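PDB 4S1V: D-3-phosphoglycerate dehydrogenase-related protein from Vibrio cholerae, which probably catalyses the NAD-dependent oxidation of D-3-phosphoglycerate or a related D-2-hydroxyacid. Local coordinates for residues I4-D9 against N18-L23; E98-P103 against F301-E306; L289-V292 against S296-I299. All coordinates share one frame; numbering follows the deposited sequence.

How the contacts relate
Contacts 1 and 2 lie in the first, five-stranded domain and along its border. Contact 3 lies where helix 294-312 leaves the NAD-binding part. The centres of contacts 1 and 2 are about 12 Å apart, those of 2 and 3 about 10 Å, and those of 1 and 3 about 14 Å. Helix 294-312 supplies one segment each to contacts 2 and 3, and its Phe305 packs on contact 1. Glu298 of contact 3 grips Asn18 N and Ala19 N of contact 1. Contact 1 closes early in the chain. Contact 2 spans the whole dinucleotide domain, and contact 3 falls within that span. One C-terminal helix thus links both domains and packs against the N-terminal strands.

Contact 1. Residues I4-D9 against N18-L23; sequences IAILDD and NAFQCL
Leu23 N gives a 3.0 Å hydrogen bond to Phe20 O, and the side chains of these two residues are the ones that reach strand 3-6. Cys22 N to Ala19 O, at 3.1 Å, is a second bond of the same spacing. Residues 18-22 have helical backbone angles, and these turns bring the side chains of Phe20 and Leu23, three residues apart, to the side that meets the strand. The strand answers with Ile4 and Ile6, two residues apart and therefore on one side of the sheet. No hydrogen bond crosses between the segments, so the contact is purely apolar.

Ile6 holds CG2 anti to the backbone N. Its other branch is extended (chi2 179°), and CD1 meets the edge of the Phe20 ring near its plane, 4.2 Å from CE1. Phe20 reaches this point because CG is anti to its own backbone N (chi1 -158°), which carries the ring to the strand. Ile4 and Leu23 meet methyl to methyl, with Ile4 CD1 4.4 Å from Leu23 CD2. The two contacts are light, and other side chains share the layer. Phe305 of helix 294-312 packs on Ile6 and Leu23. Val30 of the adjacent strand touches Ile6 and Phe20.

Strands 3-6 and 27-30 are parallel neighbours, and residues 18-23 belong to the connection between them. That connection, here packed on the sheet, is the first crossover of the flavodoxin-like domain that D-2-hydroxyacid dehydrogenases carry beside their Rossmann domain.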
# COMPACT_ATOMS: atom_id res chain seq x y z
N ILE C 4 -27.70 -22.32 32.96
CA ILE C 4 -27.09 -21.00 32.84
C ILE C 4 -26.53 -20.75 31.45
O ILE C 4 -25.77 -21.57 30.93
CB ILE C 4 -25.95 -20.82 33.88
CG1 ILE C 4 -26.49 -20.93 35.31
CG2 ILE C 4 -25.22 -19.49 33.69
CD1 ILE C 4 -25.46 -21.35 36.32
N ALA C 5 -26.90 -19.62 30.85
CA ALA C 5 -26.32 -19.20 29.57
C ALA C 5 -25.42 -17.97 29.72
O ALA C 5 -25.78 -16.99 30.38
CB ALA C 5 -27.41 -18.94 28.54
N ILE C 6 -24.23 -18.03 29.12
CA ILE C 6 -23.34 -16.88 29.04
C ILE C 6 -23.32 -16.40 27.59
O ILE C 6 -22.95 -17.16 26.69
CB ILE C 6 -21.90 -17.20 29.51
CG1 ILE C 6 -21.92 -17.82 30.91
CG2 ILE C 6 -21.05 -15.93 29.50
CD1 ILE C 6 -20.54 -18.18 31.43
N LEU C 7 -23.74 -15.16 27.38
CA LEU C 7 -23.82 -14.60 26.02
C LEU C 7 -22.53 -13.91 25.54
O LEU C 7 -21.72 -13.45 26.35
CB LEU C 7 -25.01 -13.64 25.91
CG LEU C 7 -26.44 -14.16 26.07
CD1 LEU C 7 -27.44 -13.01 25.99
CD2 LEU C 7 -26.77 -15.22 25.02
N ASP C 8 -22.35 -13.89 24.23
CA ASP C 8 -21.37 -13.01 23.56
C ASP C 8 -19.88 -13.19 23.91
O ASP C 8 -19.12 -12.22 23.85
CB ASP C 8 -21.78 -11.54 23.72
CG ASP C 8 -23.20 -11.27 23.27
OD1 ASP C 8 -23.54 -11.57 22.10
OD2 ASP C 8 -23.99 -10.74 24.07
N ASP C 9 -19.45 -14.41 24.25
CA ASP C 9 -18.03 -14.67 24.50
C ASP C 9 -17.31 -15.01 23.19
O ASP C 9 -17.04 -16.19 22.91
CB ASP C 9 -17.85 -15.78 25.55
CG ASP C 9 -16.39 -16.12 25.85
OD1 ASP C 9 -15.47 -15.34 25.49
OD2 ASP C 9 -16.14 -17.17 26.46
N ASN C 18 -10.27 -18.85 35.90
CA ASN C 18 -10.34 -19.37 37.27
C ASN C 18 -11.75 -19.29 37.81
O ASN C 18 -12.22 -20.19 38.51
CB ASN C 18 -9.42 -18.60 38.21
CG ASN C 18 -7.95 -18.80 37.89
OD1 ASN C 18 -7.56 -19.81 37.33
ND2 ASN C 18 -7.14 -17.82 38.25
N ALA C 19 -12.42 -18.19 37.49
CA ALA C 19 -13.77 -17.94 37.97
C ALA C 19 -14.80 -18.97 37.50
O ALA C 19 -15.82 -19.16 38.15
CB ALA C 19 -14.21 -16.53 37.59
N PHE C 20 -14.52 -19.64 36.38
CA PHE C 20 -15.44 -20.63 35.82
C PHE C 20 -15.68 -21.82 36.75
O PHE C 20 -16.77 -22.41 36.73
CB PHE C 20 -14.97 -21.12 34.45
CG PHE C 20 -16.07 -21.70 33.59
CD1 PHE C 20 -16.96 -20.88 32.90
CD2 PHE C 20 -16.21 -23.08 33.47
CE1 PHE C 20 -17.96 -21.41 32.11
CE2 PHE C 20 -17.22 -23.63 32.68
CZ PHE C 20 -18.09 -22.79 32.00
N GLN C 21 -14.68 -22.17 37.56
CA GLN C 21 -14.82 -23.27 38.53
C GLN C 21 -15.88 -23.00 39.59
O GLN C 21 -16.44 -23.94 40.15
CB GLN C 21 -13.49 -23.63 39.18
CG GLN C 21 -12.69 -24.68 38.41
CD GLN C 21 -13.47 -25.97 38.18
OE1 GLN C 21 -13.99 -26.58 39.13
NE2 GLN C 21 -13.54 -26.40 36.93
N CYS C 22 -16.15 -21.72 39.84
CA CYS C 22 -17.22 -21.28 40.73
C CYS C 22 -18.61 -21.75 40.29
O CYS C 22 -19.57 -21.66 41.05
CB CYS C 22 -17.23 -19.75 40.86
SG CYS C 22 -15.73 -19.03 41.59
N LEU C 23 -18.71 -22.24 39.05
CA LEU C 23 -19.99 -22.71 38.51
C LEU C 23 -20.14 -24.23 38.47
O LEU C 23 -21.10 -24.76 37.89
CB LEU C 23 -20.24 -22.11 37.12
CG LEU C 23 -20.43 -20.60 37.00
CD1 LEU C 23 -20.67 -20.25 35.54
CD2 LEU C 23 -21.57 -20.09 37.88

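Contact 2. Residues E98-P103 against F301-E306; sequences EGIGSP and FQAAFE
Residues 98-103 pass the helical turn 301-306 in an extended course and come nearest at Gly99, whose CA lies 5.1 Å from Ala303 CA. No hydrogen bond joins the two segments. Ala303 carries the contact on the helix side. Its CB points at the loop and sits 4.1 Å from Gly99 CA. Gly99 has no side chain, and this lets the backbone come so close to the helix.

The next residue, Ile100, adds the one branched side chain that touches Ala303. Its CG1 lies between the backbone N and the carbonyl carbon (chi1 59°), and this brings that methylene to 3.7 Å from Ala303 CB. The same CB is 4.0 Å from Ile100 N, so the methyl is met by backbone as well as side chain. Within the Ile100 side chain, CG1 makes the closest approach. The loop side is more open, for Ile100 is exposed while Ala303 is buried.

On the helix, Phe305 N donates to Phe301 O at 2.7 Å, one turn on. Phe301 CB also lies over one face of the Phe305 ring, 3.7 Å above its plane and offset toward the rim. These two phenylalanines leave the helix on sides other than that of Ala303.

Segment 98-103 links strand 95-98, at one border of the first domain's parallel sheet, to helix 104-119, as the interdomain connector does in this family. Gly99 bonds through its backbone to Gly78. Helix 294-312 packs against both sheet and connector: Ala304 O accepts a hydrogen bond from Ser75 OG of strand 73-76, while Ala303 and Ile299 meet the connector.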
# COMPACT_ATOMS: atom_id res chain seq x y z
N GLU C 98 -26.01 -7.06 39.91
CA GLU C 98 -24.83 -6.48 39.28
C GLU C 98 -23.52 -6.80 39.98
O GLU C 98 -23.49 -7.01 41.20
CB GLU C 98 -24.99 -4.98 39.01
CG GLU C 98 -25.38 -4.09 40.18
CD GLU C 98 -25.45 -2.62 39.79
OE1 GLU C 98 -25.53 -2.30 38.59
OE2 GLU C 98 -25.41 -1.76 40.70
N GLY C 99 -22.45 -6.84 39.20
CA GLY C 99 -21.13 -7.16 39.72
C GLY C 99 -20.26 -5.93 39.93
O GLY C 99 -20.75 -4.84 40.25
N ILE C 100 -18.96 -6.13 39.75
CA ILE C 100 -17.97 -5.09 39.96
C ILE C 100 -17.00 -5.14 38.79
O ILE C 100 -16.86 -6.18 38.14
CB ILE C 100 -17.20 -5.28 41.29
CG1 ILE C 100 -16.48 -6.64 41.32
CG2 ILE C 100 -18.13 -5.11 42.49
CD1 ILE C 100 -15.49 -6.83 42.46
N GLY C 101 -16.33 -4.02 38.53
CA GLY C 101 -15.40 -3.92 37.41
C GLY C 101 -14.19 -3.06 37.72
O GLY C 101 -14.25 -2.21 38.62
N SER C 102 -13.12 -3.27 36.97
CA SER C 102 -11.86 -2.58 37.20
C SER C 102 -11.58 -1.56 36.11
O SER C 102 -11.84 -1.84 34.93
CB SER C 102 -10.72 -3.60 37.27
OG SER C 102 -9.47 -2.93 37.33
N PRO C 103 -11.05 -0.37 36.48
CA PRO C 103 -10.68 0.68 35.51
C PRO C 103 -9.30 0.51 34.88
O PRO C 103 -8.97 1.22 33.93
CB PRO C 103 -10.68 1.96 36.37
CG PRO C 103 -10.33 1.48 37.73
CD PRO C 103 -10.87 0.08 37.88
N PHE C 301 -16.23 -12.00 36.04
CA PHE C 301 -16.92 -13.26 36.14
C PHE C 301 -16.92 -13.84 37.55
O PHE C 301 -17.88 -14.49 37.94
CB PHE C 301 -16.43 -14.22 35.05
CG PHE C 301 -16.80 -13.75 33.66
CD1 PHE C 301 -18.07 -13.99 33.14
CD2 PHE C 301 -15.90 -13.03 32.89
CE1 PHE C 301 -18.43 -13.55 31.87
CE2 PHE C 301 -16.24 -12.58 31.61
CZ PHE C 301 -17.51 -12.84 31.11
N GLN C 302 -15.88 -13.56 38.35
CA GLN C 302 -15.91 -14.00 39.75
C GLN C 302 -17.11 -13.39 40.47
O GLN C 302 -17.81 -14.08 41.20
CB GLN C 302 -14.59 -13.73 40.49
CG GLN C 302 -14.30 -12.27 40.84
CD GLN C 302 -12.86 -12.04 41.29
OE1 GLN C 302 -11.93 -12.75 40.87
NE2 GLN C 302 -12.67 -11.02 42.13
N ALA C 303 -17.37 -12.11 40.21
CA ALA C 303 -18.46 -11.39 40.85
C ALA C 303 -19.82 -11.78 40.26
O ALA C 303 -20.78 -11.99 41.01
CB ALA C 303 -18.24 -9.89 40.76
N ALA C 304 -19.88 -11.90 38.94
CA ALA C 304 -21.10 -12.35 38.26
C ALA C 304 -21.48 -13.77 38.68
O ALA C 304 -22.65 -14.04 38.94
CB ALA C 304 -20.94 -12.25 36.74
N PHE C 305 -20.50 -14.67 38.75
CA PHE C 305 -20.76 -16.06 39.15
C PHE C 305 -21.08 -16.17 40.64
O PHE C 305 -21.79 -17.09 41.06
CB PHE C 305 -19.59 -16.98 38.79
CG PHE C 305 -19.30 -17.05 37.31
CD1 PHE C 305 -20.23 -16.62 36.37
CD2 PHE C 305 -18.09 -17.58 36.86
CE1 PHE C 305 -19.96 -16.69 35.02
CE2 PHE C 305 -17.82 -17.67 35.51
CZ PHE C 305 -18.75 -17.22 34.58
N GLU C 306 -20.53 -15.25 41.43
CA GLU C 306 -20.81 -15.15 42.86
C GLU C 306 -22.29 -14.82 43.07
O GLU C 306 -22.94 -15.39 43.94
CB GLU C 306 -19.92 -14.07 43.50
CG GLU C 306 -20.26 -13.68 44.93
CD GLU C 306 -19.75 -12.29 45.31
OE1 GLU C 306 -18.74 -11.83 44.74
OE2 GLU C 306 -20.37 -11.66 46.19

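Contact 3. Residues L289-V292 against S296-I299; sequences LGYV and SYEI
Ser296 has OG anti to its backbone N (chi1 -177°), and Tyr291 has CG between its backbone N and carbonyl carbon (chi1 62°). The first torsion turns the hydroxyl back to the loop, and the second sets the Tyr291 ring against the edge of the Tyr297 ring. The motif is a type I beta turn, Leu289 to Val292, that leads into helix 294-312. The turn is closed by Val292 N to Leu289 O at 2.7 Å.

Tyr291 O is the focus of the contact. Ser296 OG lies 2.9 Å from Tyr291 O, a probable hydrogen bond. Tyr297 brings its ring edge to the same oxygen, with CD1 3.7 Å from Tyr291 O. The two tyrosines also meet at the edge of the Tyr291 ring, where Tyr297 CE1 is 4.3 Å from Tyr291 CD1. Both hydroxyls turn to one arginine: Tyr291 OH bonds Arg57 NE, and Tyr297 OH makes a weak bond to Arg57 NH2.

The contact is buried and faces a neighbouring subunit, whose Arg119 bonds Gly290 O and whose Leu141 packs on Tyr297. It thus joins the turn, the start of the C-terminal helix and the subunit interface. The Val292 side chain runs alongside the Tyr297 ring, with Val292 CG1 4.1 Å from Tyr297 OH.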
# COMPACT_ATOMS: atom_id res chain seq x y z
N LEU C 289 -11.93 -3.31 23.05
CA LEU C 289 -10.98 -4.07 23.86
C LEU C 289 -10.79 -3.58 25.30
O LEU C 289 -10.32 -4.34 26.14
CB LEU C 289 -9.62 -4.13 23.16
CG LEU C 289 -9.56 -4.84 21.81
CD1 LEU C 289 -8.17 -4.66 21.20
CD2 LEU C 289 -9.90 -6.32 21.96
N GLY C 290 -11.16 -2.33 25.58
CA GLY C 290 -10.92 -1.72 26.90
C GLY C 290 -10.96 -2.73 28.05
O GLY C 290 -9.96 -2.94 28.75
N TYR C 291 -12.11 -3.37 28.22
CA TYR C 291 -12.33 -4.28 29.34
C TYR C 291 -11.96 -5.75 29.05
O TYR C 291 -12.04 -6.60 29.93
CB TYR C 291 -13.77 -4.16 29.87
CG TYR C 291 -14.86 -4.53 28.89
CD1 TYR C 291 -15.26 -5.86 28.73
CD2 TYR C 291 -15.53 -3.56 28.15
CE1 TYR C 291 -16.25 -6.22 27.84
CE2 TYR C 291 -16.54 -3.90 27.27
CZ TYR C 291 -16.90 -5.24 27.12
OH TYR C 291 -17.90 -5.60 26.26
N VAL C 292 -11.56 -6.02 27.81
CA VAL C 292 -11.31 -7.39 27.36
C VAL C 292 -9.86 -7.75 27.68
O VAL C 292 -8.95 -7.45 26.91
CB VAL C 292 -11.62 -7.54 25.86
CG1 VAL C 292 -11.47 -8.99 25.40
CG2 VAL C 292 -13.04 -7.05 25.57
N SER C 296 -9.12 -8.40 34.22
CA SER C 296 -10.45 -7.80 34.10
C SER C 296 -11.59 -8.84 33.99
O SER C 296 -12.58 -8.75 34.72
CB SER C 296 -10.47 -6.84 32.90
OG SER C 296 -11.72 -6.18 32.81
N TYR C 297 -11.44 -9.81 33.10
CA TYR C 297 -12.39 -10.92 32.97
C TYR C 297 -12.51 -11.78 34.23
O TYR C 297 -13.60 -12.25 34.56
CB TYR C 297 -12.05 -11.81 31.77
CG TYR C 297 -12.81 -11.50 30.48
CD1 TYR C 297 -13.08 -10.18 30.09
CD2 TYR C 297 -13.22 -12.54 29.63
CE1 TYR C 297 -13.77 -9.90 28.91
CE2 TYR C 297 -13.90 -12.27 28.44
CZ TYR C 297 -14.17 -10.95 28.08
OH TYR C 297 -14.84 -10.68 26.90
N GLU C 298 -11.39 -12.01 34.93
CA GLU C 298 -11.47 -12.78 36.17
C GLU C 298 -12.34 -12.05 37.20
O GLU C 298 -13.18 -12.67 37.87
CB GLU C 298 -10.09 -13.12 36.75
CG GLU C 298 -9.28 -14.16 35.98
CD GLU C 298 -9.79 -15.59 36.08
OE1 GLU C 298 -10.85 -15.85 36.69
OE2 GLU C 298 -9.12 -16.48 35.52
N ILE C 299 -12.15 -10.73 37.30
CA ILE C 299 -12.93 -9.88 38.20
C ILE C 299 -14.42 -9.90 37.82
O ILE C 299 -15.28 -10.16 38.66
CB ILE C 299 -12.37 -8.43 38.23
CG1 ILE C 299 -11.02 -8.40 38.96
CG2 ILE C 299 -13.36 -7.46 38.86
CD1 ILE C 299 -10.08 -7.32 38.47